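Local coordinates for nitrilotriacetate monooxygenase (Burkholderia pseudomallei, PDB 3SDO), which probably acts as an FMN-dependent monooxygenase of the NtaA/SnaA/DszA family, incorporating oxygen into its substrate, at residues P33-R45 against H72-L86. Residues are numbered along the deposited sequence; the frame is centred on the assembly and turned at random.
Sequences PDASVNFDFYVDR and HFLNRFEPISLLSAL. With EDO (1,2-ethanediol), chain C.
In the luciferase-like TIM barrel of this enzyme, the helices that follow the first two strands pack side by side, and Tyr-42 of helix 39-51 meets Leu-82 of helix 79-88 and Phe-77 just before it. The short axes of 39-45 and 79-86 run 10.7 Å apart at closest approach, with their N-to-C directions at 56°. Leu-82 forks between two rings: CD2 sits over one face of Tyr-42, 4.1 Å from the ring centroid in a CH-pi contact, while CD1 lies in plane at the edge of Phe-39. The Phe-39 ring owes this reach to a CG anti to the backbone N (chi1 179°), which also brings CZ to 3.5 Å from Ala-85 CB. Phe-77 turns its edge to the Tyr-42 face in an offset edge-to-face pair, planes at 74°, with Phe-77 CD2 3.5 Å from Tyr-42 CE1. At the edge of the Phe-77 ring, O2 of an ethanediol, probably from the crystallisation liquor, accepts from Phe-39 N. Beyond the apolar part, Ser-36 OG and His-72 ND1 share a hydrogen bond of 2.7 Å, in the imidazole plane. Asn-75, whose OD1 lies against Val-37 CG1, accepts there from Arg-207 N of the second subunit; Arg-76 lies close to Asp-61, a predicted FMN ligand. The phenol of Tyr-42 is held by Leu-82 and Phe-77 about its ring and by two hydrogen bonds at its hydroxyl: the one donated to Ser-36 O (2.7 Å) ties the turn to its own helix, and a water that donates to OH and accepts from Phe-77 N carries the link across.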
ATOM      1  N   PRO A  33     -18.477 -13.707  -3.704  1.00 22.64           N
ATOM      2  CA  PRO A  33     -17.569 -14.794  -3.343  1.00 23.02           C
ATOM      3  C   PRO A  33     -16.096 -14.364  -3.303  1.00 23.07           C
ATOM      4  O   PRO A  33     -15.336 -14.844  -2.456  1.00 22.54           O
ATOM      5  CB  PRO A  33     -17.763 -15.836  -4.468  1.00 23.59           C
ATOM      6  CG  PRO A  33     -18.885 -15.399  -5.275  1.00 25.18           C
ATOM      7  CD  PRO A  33     -19.275 -14.002  -4.907  1.00 22.70           C
ATOM      8  N   ASP A  34     -15.704 -13.463  -4.205  1.00 22.87           N
ATOM      9  CA  ASP A  34     -14.305 -12.952  -4.238  1.00 22.52           C
ATOM     10  C   ASP A  34     -14.124 -11.667  -3.414  1.00 21.66           C
ATOM     11  O   ASP A  34     -13.189 -10.892  -3.642  1.00 20.11           O
ATOM     12  CB  ASP A  34     -13.884 -12.685  -5.691  1.00 23.12           C
ATOM     13  CG  ASP A  34     -14.699 -11.583  -6.346  1.00 23.47           C
ATOM     14  OD1 ASP A  34     -15.670 -11.105  -5.744  1.00 22.00           O
ATOM     15  OD2 ASP A  34     -14.375 -11.208  -7.477  1.00 26.81           O
ATOM     16  N   ALA A  35     -15.037 -11.432  -2.469  1.00 21.75           N
ATOM     17  CA  ALA A  35     -15.009 -10.227  -1.651  1.00 21.12           C
ATOM     18  C   ALA A  35     -13.598  -9.846  -1.174  1.00 20.78           C
ATOM     19  O   ALA A  35     -13.220  -8.680  -1.248  1.00 20.47           O
ATOM     20  CB  ALA A  35     -15.965 -10.388  -0.440  1.00 21.14           C
ATOM     21  N   SER A  36     -12.807 -10.818  -0.711  1.00 20.39           N
ATOM     22  CA  SER A  36     -11.480 -10.489  -0.156  1.00 19.77           C
ATOM     23  C   SER A  36     -10.516  -9.771  -1.097  1.00 18.73           C
ATOM     24  O   SER A  36      -9.668  -9.034  -0.641  1.00 19.56           O
ATOM     25  CB  SER A  36     -10.836 -11.707   0.462  1.00 19.82           C
ATOM     26  OG  SER A  36     -11.539 -12.019   1.661  1.00 21.86           O
ATOM     27  N   VAL A  37     -10.655  -9.985  -2.401  1.00 18.40           N
ATOM     28  CA  VAL A  37      -9.871  -9.283  -3.404  1.00 18.40           C
ATOM     29  C   VAL A  37     -10.794  -8.661  -4.470  1.00 18.78           C
ATOM     30  O   VAL A  37     -10.526  -8.703  -5.677  1.00 18.59           O
ATOM     31  CB  VAL A  37      -8.805 -10.209  -4.033  1.00 19.05           C
ATOM     32  CG1 VAL A  37      -7.698 -10.473  -3.045  1.00 18.46           C
ATOM     33  CG2 VAL A  37      -9.410 -11.530  -4.479  1.00 18.26           C
ATOM     34  N   ASN A  38     -11.891  -8.077  -3.991  1.00 18.24           N
ATOM     35  CA  ASN A  38     -12.843  -7.354  -4.832  1.00 18.25           C
ATOM     36  C   ASN A  38     -12.816  -5.895  -4.367  1.00 18.00           C
ATOM     37  O   ASN A  38     -13.424  -5.562  -3.324  1.00 16.98           O
ATOM     38  CB  ASN A  38     -14.241  -7.960  -4.642  1.00 18.47           C
ATOM     39  CG  ASN A  38     -15.306  -7.279  -5.498  1.00 18.66           C
ATOM     40  OD1 ASN A  38     -15.400  -6.051  -5.536  1.00 19.15           O
ATOM     41  ND2 ASN A  38     -16.094  -8.086  -6.205  1.00 21.57           N
ATOM     42  N   PHE A  39     -12.132  -5.025  -5.131  1.00 17.53           N
ATOM     43  CA  PHE A  39     -11.930  -3.638  -4.693  1.00 17.41           C
ATOM     44  C   PHE A  39     -13.231  -2.873  -4.469  1.00 17.03           C
ATOM     45  O   PHE A  39     -13.395  -2.213  -3.455  1.00 15.98           O
ATOM     46  CB  PHE A  39     -11.034  -2.836  -5.644  1.00 17.40           C
ATOM     47  CG  PHE A  39     -10.853  -1.401  -5.210  1.00 17.80           C
ATOM     48  CD1 PHE A  39     -10.148  -1.103  -4.051  1.00 18.70           C
ATOM     49  CD2 PHE A  39     -11.414  -0.355  -5.938  1.00 18.61           C
ATOM     50  CE1 PHE A  39     -10.018   0.220  -3.608  1.00 18.43           C
ATOM     51  CE2 PHE A  39     -11.297   0.946  -5.508  1.00 18.54           C
ATOM     52  CZ  PHE A  39     -10.582   1.241  -4.342  1.00 18.51           C
ATOM     53  N   ASP A  40     -14.155  -2.970  -5.407  1.00 17.86           N
ATOM     54  CA  ASP A  40     -15.420  -2.269  -5.265  1.00 19.04           C
ATOM     55  C   ASP A  40     -16.200  -2.677  -4.003  1.00 19.03           C
ATOM     56  O   ASP A  40     -16.908  -1.863  -3.425  1.00 18.81           O
ATOM     57  CB  ASP A  40     -16.297  -2.493  -6.479  1.00 20.21           C
ATOM     58  CG  ASP A  40     -15.794  -1.766  -7.726  1.00 23.54           C
ATOM     59  OD1 ASP A  40     -14.889  -0.897  -7.663  1.00 25.50           O
ATOM     60  OD2 ASP A  40     -16.321  -2.118  -8.779  1.00 28.95           O
ATOM     61  N   PHE A  41     -16.091  -3.933  -3.600  1.00 19.26           N
ATOM     62  CA  PHE A  41     -16.667  -4.362  -2.316  1.00 18.58           C
ATOM     63  C   PHE A  41     -16.098  -3.599  -1.133  1.00 17.89           C
ATOM     64  O   PHE A  41     -16.877  -3.119  -0.278  1.00 18.15           O
ATOM     65  CB  PHE A  41     -16.466  -5.854  -2.120  1.00 19.35           C
ATOM     66  CG  PHE A  41     -16.983  -6.370  -0.802  1.00 18.17           C
ATOM     67  CD1 PHE A  41     -18.339  -6.551  -0.606  1.00 19.71           C
ATOM     68  CD2 PHE A  41     -16.111  -6.658   0.230  1.00 18.25           C
ATOM     69  CE1 PHE A  41     -18.824  -7.051   0.608  1.00 22.29           C
ATOM     70  CE2 PHE A  41     -16.591  -7.169   1.434  1.00 18.50           C
ATOM     71  CZ  PHE A  41     -17.938  -7.353   1.620  1.00 19.44           C
ATOM     72  N   TYR A  42     -14.766  -3.463  -1.056  1.00 17.55           N
ATOM     73  CA  TYR A  42     -14.166  -2.645  -0.002  1.00 16.91           C
ATOM     74  C   TYR A  42     -14.653  -1.174  -0.031  1.00 16.85           C
ATOM     75  O   TYR A  42     -14.897  -0.600   1.023  1.00 16.64           O
ATOM     76  CB  TYR A  42     -12.633  -2.671  -0.027  1.00 17.44           C
ATOM     77  CG  TYR A  42     -12.008  -3.979   0.415  1.00 17.10           C
ATOM     78  CD1 TYR A  42     -11.864  -5.026  -0.487  1.00 18.83           C
ATOM     79  CD2 TYR A  42     -11.534  -4.159   1.697  1.00 17.36           C
ATOM     80  CE1 TYR A  42     -11.297  -6.214  -0.124  1.00 17.59           C
ATOM     81  CE2 TYR A  42     -10.954  -5.369   2.079  1.00 16.66           C
ATOM     82  CZ  TYR A  42     -10.816  -6.372   1.154  1.00 17.46           C
ATOM     83  OH  TYR A  42     -10.245  -7.567   1.507  1.00 18.65           O
ATOM     84  N   VAL A  43     -14.827  -0.599  -1.225  1.00 16.34           N
ATOM     85  CA  VAL A  43     -15.337   0.762  -1.353  1.00 15.97           C
ATOM     86  C   VAL A  43     -16.769   0.873  -0.799  1.00 16.04           C
ATOM     87  O   VAL A  43     -17.094   1.786  -0.052  1.00 15.33           O
ATOM     88  CB  VAL A  43     -15.328   1.277  -2.812  1.00 16.51           C
ATOM     89  CG1 VAL A  43     -15.961   2.696  -2.864  1.00 15.64           C
ATOM     90  CG2 VAL A  43     -13.893   1.297  -3.402  1.00 15.68           C
ATOM     91  N   ASP A  44     -17.613  -0.064  -1.176  1.00 15.75           N
ATOM     92  CA  ASP A  44     -18.986  -0.097  -0.690  1.00 17.04           C
ATOM     93  C   ASP A  44     -19.064  -0.189   0.841  1.00 17.17           C
ATOM     94  O   ASP A  44     -19.768   0.608   1.482  1.00 16.92           O
ATOM     95  CB  ASP A  44     -19.728  -1.256  -1.341  1.00 17.82           C
ATOM     96  CG  ASP A  44     -21.117  -1.452  -0.780  1.00 20.22           C
ATOM     97  OD1 ASP A  44     -22.064  -0.979  -1.408  1.00 25.22           O
ATOM     98  OD2 ASP A  44     -21.261  -2.058   0.291  1.00 19.87           O
ATOM     99  N   ARG A  45     -18.289  -1.104   1.421  1.00 17.00           N
ATOM    100  CA  ARG A  45     -18.244  -1.265   2.866  1.00 17.16           C
ATOM    101  C   ARG A  45     -17.620  -0.059   3.579  1.00 17.48           C
ATOM    102  O   ARG A  45     -18.134   0.379   4.602  1.00 17.66           O
ATOM    103  CB  ARG A  45     -17.529  -2.544   3.241  1.00 16.68           C
ATOM    104  CG  ARG A  45     -18.164  -3.820   2.682  1.00 15.39           C
ATOM    105  CD  ARG A  45     -19.488  -4.142   3.297  1.00 15.71           C
ATOM    106  NE  ARG A  45     -20.598  -3.396   2.700  1.00 16.44           N
ATOM    107  CZ  ARG A  45     -21.848  -3.406   3.146  1.00 18.37           C
ATOM    108  NH1 ARG A  45     -22.780  -2.686   2.516  1.00 19.19           N
ATOM    109  NH2 ARG A  45     -22.184  -4.139   4.199  1.00 20.58           N
ATOM    110  N   HIS A  72      -9.279 -15.823   3.506  1.00 19.97           N
ATOM    111  CA  HIS A  72      -8.839 -14.413   3.464  1.00 20.14           C
ATOM    112  C   HIS A  72      -7.298 -14.277   3.479  1.00 20.27           C
ATOM    113  O   HIS A  72      -6.723 -13.359   2.855  1.00 20.04           O
ATOM    114  CB  HIS A  72      -9.455 -13.569   4.593  1.00 19.44           C
ATOM    115  CG  HIS A  72      -9.120 -12.117   4.469  1.00 20.08           C
ATOM    116  ND1 HIS A  72      -9.756 -11.294   3.567  1.00 19.39           N
ATOM    117  CD2 HIS A  72      -8.175 -11.355   5.075  1.00 19.63           C
ATOM    118  CE1 HIS A  72      -9.227 -10.082   3.634  1.00 19.86           C
ATOM    119  NE2 HIS A  72      -8.267 -10.092   4.539  1.00 19.63           N
ATOM    120  N   PHE A  73      -6.643 -15.206   4.159  1.00 20.54           N
ATOM    121  CA  PHE A  73      -5.188 -15.250   4.205  1.00 21.40           C
ATOM    122  C   PHE A  73      -4.567 -15.774   2.895  1.00 21.70           C
ATOM    123  O   PHE A  73      -3.401 -15.487   2.606  1.00 22.64           O
ATOM    124  CB  PHE A  73      -4.730 -16.091   5.385  1.00 22.50           C
ATOM    125  CG  PHE A  73      -4.909 -15.426   6.730  1.00 23.58           C
ATOM    126  CD1 PHE A  73      -6.179 -15.219   7.270  1.00 26.59           C
ATOM    127  CD2 PHE A  73      -3.794 -15.054   7.484  1.00 26.44           C
ATOM    128  CE1 PHE A  73      -6.343 -14.612   8.540  1.00 27.88           C
ATOM    129  CE2 PHE A  73      -3.941 -14.447   8.751  1.00 27.09           C
ATOM    130  CZ  PHE A  73      -5.218 -14.217   9.270  1.00 27.56           C
ATOM    131  N   LEU A  74      -5.331 -16.534   2.107  1.00 21.43           N
ATOM    132  CA  LEU A  74      -4.843 -17.047   0.816  1.00 21.49           C
ATOM    133  C   LEU A  74      -4.738 -15.936  -0.242  1.00 20.31           C
ATOM    134  O   LEU A  74      -3.885 -15.987  -1.118  1.00 20.90           O
ATOM    135  CB  LEU A  74      -5.747 -18.172   0.286  1.00 21.89           C
ATOM    136  CG  LEU A  74      -5.676 -19.518   1.010  1.00 22.24           C
ATOM    137  CD1 LEU A  74      -6.845 -20.406   0.596  1.00 20.72           C
ATOM    138  CD2 LEU A  74      -4.342 -20.223   0.743  1.00 22.90           C
ATOM    139  N   ASN A  75      -5.591 -14.926  -0.144  1.00 19.68           N
ATOM    140  CA  ASN A  75      -5.640 -13.858  -1.147  1.00 18.66           C
ATOM    141  C   ASN A  75      -6.327 -12.640  -0.564  1.00 18.43           C
ATOM    142  O   ASN A  75      -7.508 -12.683  -0.197  1.00 18.30           O
ATOM    143  CB  ASN A  75      -6.375 -14.329  -2.419  1.00 19.52           C
ATOM    144  CG  ASN A  75      -5.546 -14.168  -3.684  1.00 18.47           C
ATOM    145  OD1 ASN A  75      -5.784 -13.273  -4.509  1.00 19.29           O
ATOM    146  ND2 ASN A  75      -4.586 -15.052  -3.860  1.00 16.81           N
ATOM    147  N   ARG A  76      -5.564 -11.561  -0.470  1.00 18.59           N
ATOM    148  CA  ARG A  76      -6.016 -10.312   0.104  1.00 18.45           C
ATOM    149  C   ARG A  76      -5.243  -9.186  -0.545  1.00 18.35           C
ATOM    150  O   ARG A  76      -4.190  -9.428  -1.156  1.00 18.34           O
ATOM    151  CB  ARG A  76      -5.775 -10.294   1.628  1.00 18.39           C
ATOM    152  CG  ARG A  76      -4.327 -10.505   2.038  1.00 18.65           C
ATOM    153  CD  ARG A  76      -4.141 -11.030   3.488  1.00 20.57           C
ATOM    154  NE  ARG A  76      -4.697 -10.133   4.499  1.00 20.67           N
ATOM    155  CZ  ARG A  76      -4.937 -10.456   5.774  1.00 20.95           C
ATOM    156  NH1 ARG A  76      -5.482  -9.560   6.575  1.00 19.45           N
ATOM    157  NH2 ARG A  76      -4.675 -11.672   6.254  1.00 21.54           N
ATOM    158  N   PHE A  77      -5.755  -7.957  -0.384  1.00 17.79           N
ATOM    159  CA  PHE A  77      -5.060  -6.770  -0.847  1.00 17.87           C
ATOM    160  C   PHE A  77      -3.913  -6.461   0.101  1.00 17.76           C
ATOM    161  O   PHE A  77      -3.873  -6.945   1.246  1.00 18.68           O
ATOM    162  CB  PHE A  77      -6.016  -5.563  -0.966  1.00 17.33           C
ATOM    163  CG  PHE A  77      -6.955  -5.637  -2.153  1.00 18.26           C
ATOM    164  CD1 PHE A  77      -6.463  -5.587  -3.456  1.00 18.54           C
ATOM    165  CD2 PHE A  77      -8.314  -5.753  -1.971  1.00 18.38           C
ATOM    166  CE1 PHE A  77      -7.342  -5.653  -4.560  1.00 19.43           C
ATOM    167  CE2 PHE A  77      -9.190  -5.798  -3.050  1.00 18.83           C
ATOM    168  CZ  PHE A  77      -8.703  -5.756  -4.354  1.00 18.34           C
ATOM    169  N   GLU A  78      -2.962  -5.674  -0.382  1.00 17.69           N
ATOM    170  CA  GLU A  78      -1.900  -5.149   0.464  1.00 17.29           C
ATOM    171  C   GLU A  78      -2.371  -3.780   1.027  1.00 17.37           C
ATOM    172  O   GLU A  78      -3.042  -3.018   0.312  1.00 17.14           O
ATOM    173  CB  GLU A  78      -0.607  -5.061  -0.350  1.00 17.73           C
ATOM    174  CG  GLU A  78       0.572  -4.487   0.391  1.00 18.28           C
ATOM    175  CD  GLU A  78       0.535  -2.982   0.492  1.00 17.30           C
ATOM    176  OE1 GLU A  78      -0.025  -2.312  -0.413  1.00 17.60           O
ATOM    177  OE2 GLU A  78       1.096  -2.475   1.481  1.00 17.78           O
ATOM    178  N   PRO A  79      -2.066  -3.471   2.319  1.00 17.27           N
ATOM    179  CA  PRO A  79      -2.740  -2.315   2.950  1.00 16.73           C
ATOM    180  C   PRO A  79      -2.428  -0.907   2.436  1.00 16.68           C
ATOM    181  O   PRO A  79      -3.346  -0.109   2.349  1.00 16.09           O
ATOM    182  CB  PRO A  79      -2.346  -2.428   4.424  1.00 16.79           C
ATOM    183  CG  PRO A  79      -2.051  -3.899   4.610  1.00 17.97           C
ATOM    184  CD  PRO A  79      -1.350  -4.269   3.319  1.00 17.39           C
ATOM    185  N   ILE A  80      -1.175  -0.575   2.117  1.00 17.24           N
ATOM    186  CA  ILE A  80      -0.871   0.796   1.666  1.00 16.77           C
ATOM    187  C   ILE A  80      -1.604   1.079   0.354  1.00 17.07           C
ATOM    188  O   ILE A  80      -2.238   2.134   0.219  1.00 16.17           O
ATOM    189  CB  ILE A  80       0.630   1.050   1.498  1.00 17.87           C
ATOM    190  CG1 ILE A  80       1.338   0.951   2.844  1.00 17.14           C
ATOM    191  CG2 ILE A  80       0.903   2.425   0.804  1.00 16.45           C
ATOM    192  CD1 ILE A  80       0.973   2.078   3.820  1.00 17.70           C
ATOM    193  N   SER A  81      -1.494   0.157  -0.608  1.00 17.08           N
ATOM    194  CA  SER A  81      -2.208   0.284  -1.868  1.00 17.25           C
ATOM    195  C   SER A  81      -3.728   0.367  -1.650  1.00 16.51           C
ATOM    196  O   SER A  81      -4.389   1.255  -2.187  1.00 15.54           O
ATOM    197  CB  SER A  81      -1.892  -0.862  -2.843  1.00 18.30           C
ATOM    198  OG  SER A  81      -2.087  -2.149  -2.267  1.00 20.19           O
ATOM    199  N   LEU A  82      -4.285  -0.557  -0.873  1.00 15.88           N
ATOM    200  CA  LEU A  82      -5.741  -0.571  -0.671  1.00 16.10           C
ATOM    201  C   LEU A  82      -6.222   0.723  -0.005  1.00 15.82           C
ATOM    202  O   LEU A  82      -7.199   1.340  -0.446  1.00 16.61           O
ATOM    203  CB  LEU A  82      -6.173  -1.812   0.142  1.00 15.31           C
ATOM    204  CG  LEU A  82      -7.670  -1.916   0.509  1.00 15.98           C
ATOM    205  CD1 LEU A  82      -8.594  -1.944  -0.697  1.00 16.22           C
ATOM    206  CD2 LEU A  82      -7.912  -3.146   1.403  1.00 13.20           C
ATOM    207  N   LEU A  83      -5.529   1.146   1.047  1.00 16.07           N
ATOM    208  CA  LEU A  83      -5.965   2.306   1.810  1.00 16.30           C
ATOM    209  C   LEU A  83      -5.832   3.607   1.006  1.00 16.17           C
ATOM    210  O   LEU A  83      -6.662   4.518   1.136  1.00 15.39           O
ATOM    211  CB  LEU A  83      -5.181   2.383   3.121  1.00 16.58           C
ATOM    212  CG  LEU A  83      -5.619   1.333   4.157  1.00 18.43           C
ATOM    213  CD1 LEU A  83      -4.663   1.365   5.364  1.00 18.74           C
ATOM    214  CD2 LEU A  83      -7.072   1.533   4.619  1.00 17.53           C
ATOM    215  N   SER A  84      -4.827   3.660   0.135  1.00 15.63           N
ATOM    216  CA  SER A  84      -4.570   4.843  -0.672  1.00 15.53           C
ATOM    217  C   SER A  84      -5.673   5.001  -1.734  1.00 15.69           C
ATOM    218  O   SER A  84      -6.172   6.094  -1.968  1.00 15.27           O
ATOM    219  CB  SER A  84      -3.187   4.737  -1.330  1.00 15.59           C
ATOM    220  OG  SER A  84      -2.135   4.760  -0.368  1.00 14.99           O
ATOM    221  N   ALA A  85      -6.062   3.883  -2.353  1.00 15.69           N
ATOM    222  CA  ALA A  85      -7.195   3.853  -3.282  1.00 15.63           C
ATOM    223  C   ALA A  85      -8.528   4.218  -2.559  1.00 15.52           C
ATOM    224  O   ALA A  85      -9.312   4.997  -3.073  1.00 15.47           O
ATOM    225  CB  ALA A  85      -7.272   2.461  -3.983  1.00 15.48           C
ATOM    226  N   LEU A  86      -8.758   3.670  -1.365  1.00 15.62           N
ATOM    227  CA  LEU A  86      -9.964   3.964  -0.591  1.00 15.78           C
ATOM    228  C   LEU A  86     -10.042   5.447  -0.165  1.00 16.09           C
ATOM    229  O   LEU A  86     -11.137   6.034  -0.150  1.00 16.92           O
ATOM    230  CB  LEU A  86     -10.065   3.068   0.669  1.00 15.01           C
ATOM    231  CG  LEU A  86     -10.398   1.589   0.419  1.00 14.39           C
ATOM    232  CD1 LEU A  86     -10.410   0.846   1.719  1.00 13.36           C
ATOM    233  CD2 LEU A  86     -11.731   1.435  -0.301  1.00 12.45           C
TER
HETATM  234  C1  EDO C 450     -11.630  -6.688  -9.235  1.00 27.03           C
HETATM  235  O1  EDO C 450     -12.818  -6.748  -8.421  1.00 27.12           O
HETATM  236  C2  EDO C 450     -10.392  -6.477  -8.351  1.00 26.18           C
HETATM  237  O2  EDO C 450     -10.498  -5.287  -7.536  1.00 24.30           O
HETATM  238  O   HOH W   1      -7.514  -7.006   1.768  1.00 13.73           O